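Local coordinates for Rio2 kinase (Chaetomium thermophilum, PDB 4GYI), which probably acts as an ATP-dependent serine/threonine protein kinase in pre-40S ribosomal subunit maturation, and forms a phosphoaspartate with ADP and magnesium bound, at residues A212-L217 with G229-F234; R283-E286 with H290-S293. One frame throughout, in Å; residues are numbered along the deposited sequence.

Interaction 1: residues A212-L217 with G229-F234; sequences ADLIAL and GDFNEF
The ring of F231 leans obliquely onto one turn of helix 207-223, where L214 and L217 lie three residues apart and both direct their CB toward the incoming phenylalanine. Its leading atom, F231 CZ, comes within 4.2 Å of L217 CB, while F231 CE2 lies 4.3 Å from L214 CB. The backbone takes part as well: L214 O is 4.0 Å from F231 CZ. What carries the ring across is its first torsion, with CG anti to the backbone N (chi1 -162°), which sends the ring out from residues 229-234 to the helix. I236 of strand 236-242, I256 of strand 250-256 and I281 of helix 270-289 also touch the ring.

Polar bonds order the loop separately, some from helix 270-289 and one within the loop itself. D277 of that helix accepts from the backbone N of both G229 and F231, in a way that resembles the helix F aspartate that holds the catalytic loop in other protein kinases. Further on, N232 OD1 receives F234 N at 3.0 Å in an Asx turn, the donor tilted 17° from the carbonyl plane, and F234 O bonds to ADP O3'.

With no hydrogen bond across the contact, the chemistry implies a division of labour: F231 fits the loop to the helix by apolar packing, while directional bonds set the backbone that leads to the nucleotide.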
ATOM      1  N   ALA A 212     -11.959  -3.198  24.165  1.00 33.12           N
ATOM      2  CA  ALA A 212     -13.118  -3.977  23.727  1.00 42.38           C
ATOM      3  C   ALA A 212     -13.489  -3.674  22.287  1.00 44.46           C
ATOM      4  O   ALA A 212     -13.863  -4.573  21.535  1.00 47.09           O
ATOM      5  CB  ALA A 212     -14.292  -3.716  24.625  1.00 45.88           C
ATOM      6  N   ASP A 213     -13.392  -2.408  21.894  1.00 36.22           N
ATOM      7  CA  ASP A 213     -13.638  -2.054  20.500  1.00 38.86           C
ATOM      8  C   ASP A 213     -12.617  -2.712  19.524  1.00 32.66           C
ATOM      9  O   ASP A 213     -12.994  -3.262  18.488  1.00 37.31           O
ATOM     10  CB  ASP A 213     -13.720  -0.526  20.329  1.00 38.62           C
ATOM     11  CG  ASP A 213     -15.055   0.056  20.828  1.00 53.51           C
ATOM     12  OD1 ASP A 213     -15.841  -0.673  21.485  1.00 61.06           O
ATOM     13  OD2 ASP A 213     -15.320   1.251  20.568  1.00 61.88           O
ATOM     14  N   LEU A 214     -11.339  -2.684  19.870  1.00 35.54           N
ATOM     15  CA  LEU A 214     -10.315  -3.292  19.011  1.00 27.53           C
ATOM     16  C   LEU A 214     -10.493  -4.803  18.894  1.00 32.97           C
ATOM     17  O   LEU A 214     -10.350  -5.374  17.807  1.00 34.03           O
ATOM     18  CB  LEU A 214      -8.921  -2.947  19.526  1.00 29.24           C
ATOM     19  CG  LEU A 214      -8.657  -1.436  19.505  1.00 38.00           C
ATOM     20  CD1 LEU A 214      -7.345  -1.104  20.162  1.00 31.94           C
ATOM     21  CD2 LEU A 214      -8.702  -0.891  18.069  1.00 31.16           C
ATOM     22  N   ILE A 215     -10.824  -5.442  20.012  1.00 34.74           N
ATOM     23  CA  ILE A 215     -11.056  -6.882  20.038  1.00 39.38           C
ATOM     24  C   ILE A 215     -12.267  -7.233  19.194  1.00 35.65           C
ATOM     25  O   ILE A 215     -12.224  -8.173  18.400  1.00 40.00           O
ATOM     26  CB  ILE A 215     -11.271  -7.404  21.475  1.00 36.84           C
ATOM     27  CG1 ILE A 215      -9.979  -7.261  22.283  1.00 40.13           C
ATOM     28  CG2 ILE A 215     -11.736  -8.850  21.457  1.00 37.05           C
ATOM     29  CD1 ILE A 215      -8.751  -7.918  21.639  1.00 36.82           C
ATOM     30  N   ALA A 216     -13.351  -6.477  19.351  1.00 38.04           N
ATOM     31  CA  ALA A 216     -14.516  -6.681  18.488  1.00 34.31           C
ATOM     32  C   ALA A 216     -14.131  -6.563  16.996  1.00 36.76           C
ATOM     33  O   ALA A 216     -14.594  -7.345  16.165  1.00 40.19           O
ATOM     34  CB  ALA A 216     -15.678  -5.712  18.856  1.00 36.64           C
ATOM     35  N   LEU A 217     -13.260  -5.613  16.659  1.00 39.35           N
ATOM     36  CA  LEU A 217     -12.791  -5.506  15.276  1.00 42.64           C
ATOM     37  C   LEU A 217     -12.079  -6.769  14.775  1.00 30.38           C
ATOM     38  O   LEU A 217     -12.323  -7.212  13.656  1.00 33.95           O
ATOM     39  CB  LEU A 217     -11.876  -4.293  15.072  1.00 37.44           C
ATOM     40  CG  LEU A 217     -12.578  -2.971  14.800  1.00 47.99           C
ATOM     41  CD1 LEU A 217     -11.553  -1.875  14.606  1.00 39.26           C
ATOM     42  CD2 LEU A 217     -13.484  -3.097  13.591  1.00 45.13           C
ATOM     43  N   GLY A 229      -3.171  -9.208  10.199  1.00 26.88           N
ATOM     44  CA  GLY A 229      -1.793  -9.666  10.072  1.00 25.39           C
ATOM     45  C   GLY A 229      -0.750  -8.633  10.490  1.00 30.67           C
ATOM     46  O   GLY A 229       0.428  -8.955  10.633  1.00 32.84           O
ATOM     47  N   ASP A 230      -1.169  -7.387  10.683  1.00 29.36           N
ATOM     48  CA  ASP A 230      -0.246  -6.367  11.181  1.00 31.08           C
ATOM     49  C   ASP A 230      -1.038  -5.371  12.041  1.00 36.96           C
ATOM     50  O   ASP A 230      -0.930  -4.153  11.887  1.00 26.69           O
ATOM     51  CB  ASP A 230       0.461  -5.691   9.999  1.00 31.94           C
ATOM     52  CG  ASP A 230       1.632  -4.836  10.430  1.00 49.07           C
ATOM     53  OD1 ASP A 230       2.112  -5.041  11.569  1.00 43.79           O
ATOM     54  OD2 ASP A 230       2.054  -3.958   9.637  1.00 51.91           O
ATOM     55  N   PHE A 231      -1.856  -5.926  12.936  1.00 32.25           N
ATOM     56  CA  PHE A 231      -2.838  -5.175  13.695  1.00 33.45           C
ATOM     57  C   PHE A 231      -2.144  -4.669  14.951  1.00 42.72           C
ATOM     58  O   PHE A 231      -1.961  -5.408  15.912  1.00 50.82           O
ATOM     59  CB  PHE A 231      -4.029  -6.091  14.040  1.00 34.70           C
ATOM     60  CG  PHE A 231      -5.293  -5.360  14.453  1.00 37.13           C
ATOM     61  CD1 PHE A 231      -6.254  -5.020  13.514  1.00 37.29           C
ATOM     62  CD2 PHE A 231      -5.540  -5.058  15.785  1.00 38.98           C
ATOM     63  CE1 PHE A 231      -7.432  -4.366  13.890  1.00 42.21           C
ATOM     64  CE2 PHE A 231      -6.707  -4.407  16.168  1.00 33.65           C
ATOM     65  CZ  PHE A 231      -7.659  -4.056  15.214  1.00 32.35           C
ATOM     66  N   ASN A 232      -1.730  -3.409  14.917  1.00 34.30           N
ATOM     67  CA  ASN A 232      -0.965  -2.823  16.000  1.00 35.14           C
ATOM     68  C   ASN A 232      -1.188  -1.318  16.030  1.00 30.76           C
ATOM     69  O   ASN A 232      -2.011  -0.799  15.285  1.00 33.79           O
ATOM     70  CB  ASN A 232       0.520  -3.175  15.871  1.00 34.26           C
ATOM     71  CG  ASN A 232       1.113  -2.720  14.559  1.00 45.19           C
ATOM     72  OD1 ASN A 232       0.907  -1.587  14.134  1.00 36.75           O
ATOM     73  ND2 ASN A 232       1.841  -3.611  13.898  1.00 54.89           N
ATOM     74  N   GLU A 233      -0.448  -0.626  16.885  1.00 25.80           N
ATOM     75  CA  GLU A 233      -0.765   0.753  17.225  1.00 26.22           C
ATOM     76  C   GLU A 233      -0.356   1.737  16.120  1.00 34.23           C
ATOM     77  O   GLU A 233      -0.619   2.934  16.228  1.00 32.06           O
ATOM     78  CB  GLU A 233      -0.131   1.141  18.568  1.00 28.71           C
ATOM     79  CG  GLU A 233       1.416   1.140  18.566  1.00 49.80           C
ATOM     80  CD  GLU A 233       2.015  -0.201  18.989  1.00 56.78           C
ATOM     81  OE1 GLU A 233       1.285  -1.222  18.989  1.00 48.95           O
ATOM     82  OE2 GLU A 233       3.218  -0.230  19.333  1.00 58.38           O
ATOM     83  N   PHE A 234       0.279   1.220  15.068  1.00 35.07           N
ATOM     84  CA  PHE A 234       0.632   2.006  13.885  1.00 32.47           C
ATOM     85  C   PHE A 234      -0.414   1.901  12.790  1.00 32.31           C
ATOM     86  O   PHE A 234      -0.488   2.771  11.932  1.00 37.97           O
ATOM     87  CB  PHE A 234       1.982   1.568  13.313  1.00 37.43           C
ATOM     88  CG  PHE A 234       3.112   1.677  14.290  1.00 45.23           C
ATOM     89  CD1 PHE A 234       3.737   2.893  14.504  1.00 47.72           C
ATOM     90  CD2 PHE A 234       3.533   0.563  15.014  1.00 44.54           C
ATOM     91  CE1 PHE A 234       4.784   3.005  15.416  1.00 56.46           C
ATOM     92  CE2 PHE A 234       4.568   0.662  15.931  1.00 53.54           C
ATOM     93  CZ  PHE A 234       5.198   1.891  16.134  1.00 52.20           C
TER

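Interaction 2: residues R283-E286 with H290-S293; sequences RFFE and HFVS
F291 and F285 meet through both backbone and side chain where helix 270-289 ends. A single backbone hydrogen bond spans the contact, from F291 N to F285 O at 2.8 Å, and it is fairly straight (162° at the hydrogen). H290, with a positive phi, turns the chain out of the helix and brings the N-H of F291 back to F285 O, six residues earlier, an ending consistent with a Schellman motif.

Weaker CA-H...O contacts run alongside: H290 CA approaches E286 O at 3.1 Å, and E286 CA approaches F291 O at 3.4 Å.

Apolar contacts form two pairs, each lying side by side and pointing the same way. On the buried flank F285 CD1 is 3.9 Å from F291 CD2; CG of F291 stands anti to its backbone N (chi1 173°), which lays this ring alongside that of F285. On the exposed flank the aliphatic part of E286 is used, its CG lying 3.7 Å from V292 CG2.

Beyond the pair, Y211 of helix 207-223 receives both phenylalanines, F285 edge-to-face and F291 with its plane at about 60°. F285 also packs on L210, and F291 on A208, so the end of helix 270-289 and the departing chain lie together against helix 207-223.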
ATOM      1  N   ARG A 283      -0.310  -6.463  24.466  1.00 36.94           N
ATOM      2  CA  ARG A 283       0.996  -5.884  24.798  1.00 43.13           C
ATOM      3  C   ARG A 283       0.915  -4.359  24.880  1.00 45.07           C
ATOM      4  O   ARG A 283       1.302  -3.771  25.885  1.00 48.07           O
ATOM      5  CB  ARG A 283       2.053  -6.269  23.770  1.00 55.46           C
ATOM      6  CG  ARG A 283       2.895  -7.482  24.118  1.00 74.97           C
ATOM      7  CD  ARG A 283       4.076  -7.569  23.156  1.00 89.01           C
ATOM      8  NE  ARG A 283       4.751  -6.278  23.046  1.00 99.77           N
ATOM      9  CZ  ARG A 283       5.958  -6.017  23.539  1.00109.52           C
ATOM     10  NH1 ARG A 283       6.645  -6.966  24.160  1.00114.80           N
ATOM     11  NH2 ARG A 283       6.486  -4.808  23.399  1.00110.84           N
ATOM     12  N   PHE A 284       0.401  -3.733  23.823  1.00 37.23           N
ATOM     13  CA  PHE A 284       0.287  -2.283  23.791  1.00 39.51           C
ATOM     14  C   PHE A 284      -0.523  -1.744  24.974  1.00 38.76           C
ATOM     15  O   PHE A 284      -0.077  -0.842  25.684  1.00 42.66           O
ATOM     16  CB  PHE A 284      -0.313  -1.795  22.470  1.00 33.61           C
ATOM     17  CG  PHE A 284      -0.519  -0.312  22.432  1.00 34.06           C
ATOM     18  CD1 PHE A 284       0.560   0.541  22.241  1.00 35.47           C
ATOM     19  CD2 PHE A 284      -1.782   0.233  22.635  1.00 36.03           C
ATOM     20  CE1 PHE A 284       0.382   1.918  22.216  1.00 33.86           C
ATOM     21  CE2 PHE A 284      -1.975   1.597  22.630  1.00 34.91           C
ATOM     22  CZ  PHE A 284      -0.891   2.448  22.403  1.00 32.53           C
ATOM     23  N   PHE A 285      -1.692  -2.326  25.204  1.00 39.16           N
ATOM     24  CA  PHE A 285      -2.531  -1.914  26.319  1.00 43.25           C
ATOM     25  C   PHE A 285      -1.892  -2.153  27.670  1.00 45.77           C
ATOM     26  O   PHE A 285      -2.239  -1.506  28.647  1.00 45.61           O
ATOM     27  CB  PHE A 285      -3.905  -2.566  26.242  1.00 37.68           C
ATOM     28  CG  PHE A 285      -4.851  -1.809  25.371  1.00 39.14           C
ATOM     29  CD1 PHE A 285      -5.910  -1.119  25.912  1.00 43.55           C
ATOM     30  CD2 PHE A 285      -4.633  -1.731  24.004  1.00 39.71           C
ATOM     31  CE1 PHE A 285      -6.765  -0.394  25.099  1.00 43.11           C
ATOM     32  CE2 PHE A 285      -5.485  -1.015  23.193  1.00 36.28           C
ATOM     33  CZ  PHE A 285      -6.548  -0.345  23.738  1.00 33.40           C
ATOM     34  N   GLU A 286      -0.934  -3.062  27.722  1.00 46.10           N
ATOM     35  CA  GLU A 286      -0.293  -3.348  28.986  1.00 51.02           C
ATOM     36  C   GLU A 286       0.792  -2.310  29.240  1.00 48.85           C
ATOM     37  O   GLU A 286       0.865  -1.742  30.329  1.00 52.05           O
ATOM     38  CB  GLU A 286       0.266  -4.768  28.999  1.00 62.51           C
ATOM     39  CG  GLU A 286       0.496  -5.335  30.381  1.00 75.45           C
ATOM     40  CD  GLU A 286       1.733  -4.772  31.048  1.00 93.84           C
ATOM     41  OE1 GLU A 286       2.660  -4.353  30.317  1.00 91.01           O
ATOM     42  OE2 GLU A 286       1.778  -4.745  32.302  1.00107.84           O
ATOM     43  N   HIS A 290      -1.268   0.368  31.117  1.00 54.01           N
ATOM     44  CA  HIS A 290      -1.215  -0.555  32.244  1.00 57.49           C
ATOM     45  C   HIS A 290      -2.559  -1.237  32.439  1.00 52.85           C
ATOM     46  O   HIS A 290      -3.055  -1.370  33.556  1.00 51.02           O
ATOM     47  CB  HIS A 290      -0.746   0.172  33.503  1.00 72.37           C
ATOM     48  CG  HIS A 290       0.570   0.855  33.322  1.00 80.80           C
ATOM     49  ND1 HIS A 290       1.768   0.171  33.332  1.00 85.43           N
ATOM     50  CD2 HIS A 290       0.876   2.149  33.068  1.00 83.16           C
ATOM     51  CE1 HIS A 290       2.757   1.020  33.117  1.00 90.23           C
ATOM     52  NE2 HIS A 290       2.243   2.227  32.954  1.00 91.47           N
ATOM     53  N   PHE A 291      -3.140  -1.649  31.317  1.00 51.27           N
ATOM     54  CA  PHE A 291      -4.427  -2.323  31.303  1.00 52.76           C
ATOM     55  C   PHE A 291      -4.265  -3.758  30.844  1.00 52.11           C
ATOM     56  O   PHE A 291      -3.530  -4.052  29.898  1.00 49.11           O
ATOM     57  CB  PHE A 291      -5.399  -1.616  30.365  1.00 49.42           C
ATOM     58  CG  PHE A 291      -6.684  -2.352  30.175  1.00 50.12           C
ATOM     59  CD1 PHE A 291      -7.712  -2.214  31.088  1.00 49.03           C
ATOM     60  CD2 PHE A 291      -6.866  -3.191  29.085  1.00 48.86           C
ATOM     61  CE1 PHE A 291      -8.905  -2.905  30.920  1.00 56.36           C
ATOM     62  CE2 PHE A 291      -8.059  -3.884  28.909  1.00 50.07           C
ATOM     63  CZ  PHE A 291      -9.075  -3.742  29.824  1.00 56.47           C
ATOM     64  N   VAL A 292      -4.980  -4.646  31.515  1.00 47.77           N
ATOM     65  CA  VAL A 292      -4.920  -6.064  31.232  1.00 50.19           C
ATOM     66  C   VAL A 292      -6.326  -6.616  31.336  1.00 54.71           C
ATOM     67  O   VAL A 292      -6.956  -6.527  32.394  1.00 47.79           O
ATOM     68  CB  VAL A 292      -4.037  -6.769  32.267  1.00 60.11           C
ATOM     69  CG1 VAL A 292      -4.214  -8.293  32.190  1.00 62.14           C
ATOM     70  CG2 VAL A 292      -2.580  -6.350  32.086  1.00 52.84           C
ATOM     71  N   SER A 293      -6.836  -7.178  30.247  1.00 47.23           N
ATOM     72  CA  SER A 293      -8.193  -7.712  30.292  1.00 51.13           C
ATOM     73  C   SER A 293      -8.302  -8.913  31.226  1.00 61.76           C
ATOM     74  O   SER A 293      -7.400  -9.750  31.292  1.00 56.29           O
ATOM     75  CB  SER A 293      -8.682  -8.122  28.909  1.00 51.23           C
ATOM     76  OG  SER A 293     -10.041  -8.532  28.976  1.00 58.55           O
TER

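In the fold
Of the parts joined here, helix 207-223 comes first, well after the five-stranded sheet, and the chain then passes through strand 226-227 into the loop 229-234, where interaction 1 closes an 11-residue connection. Strands 236-242 and 250-256 follow before helix 270-289, whose exit is folded back by interaction 2 over just three intervening residues. The two are in series, neither nested nor crossed, yet their centres lie 13 Å apart and they touch directly: L214 CD1 meets F285 CE2 at 3.6 Å, and E233 CD meets F284 CD1 at 3.6 Å. Helix 270-289 thus packs against both partners of interaction 1, joining helix 207-223 and the nucleotide-site loop within the RIO domain.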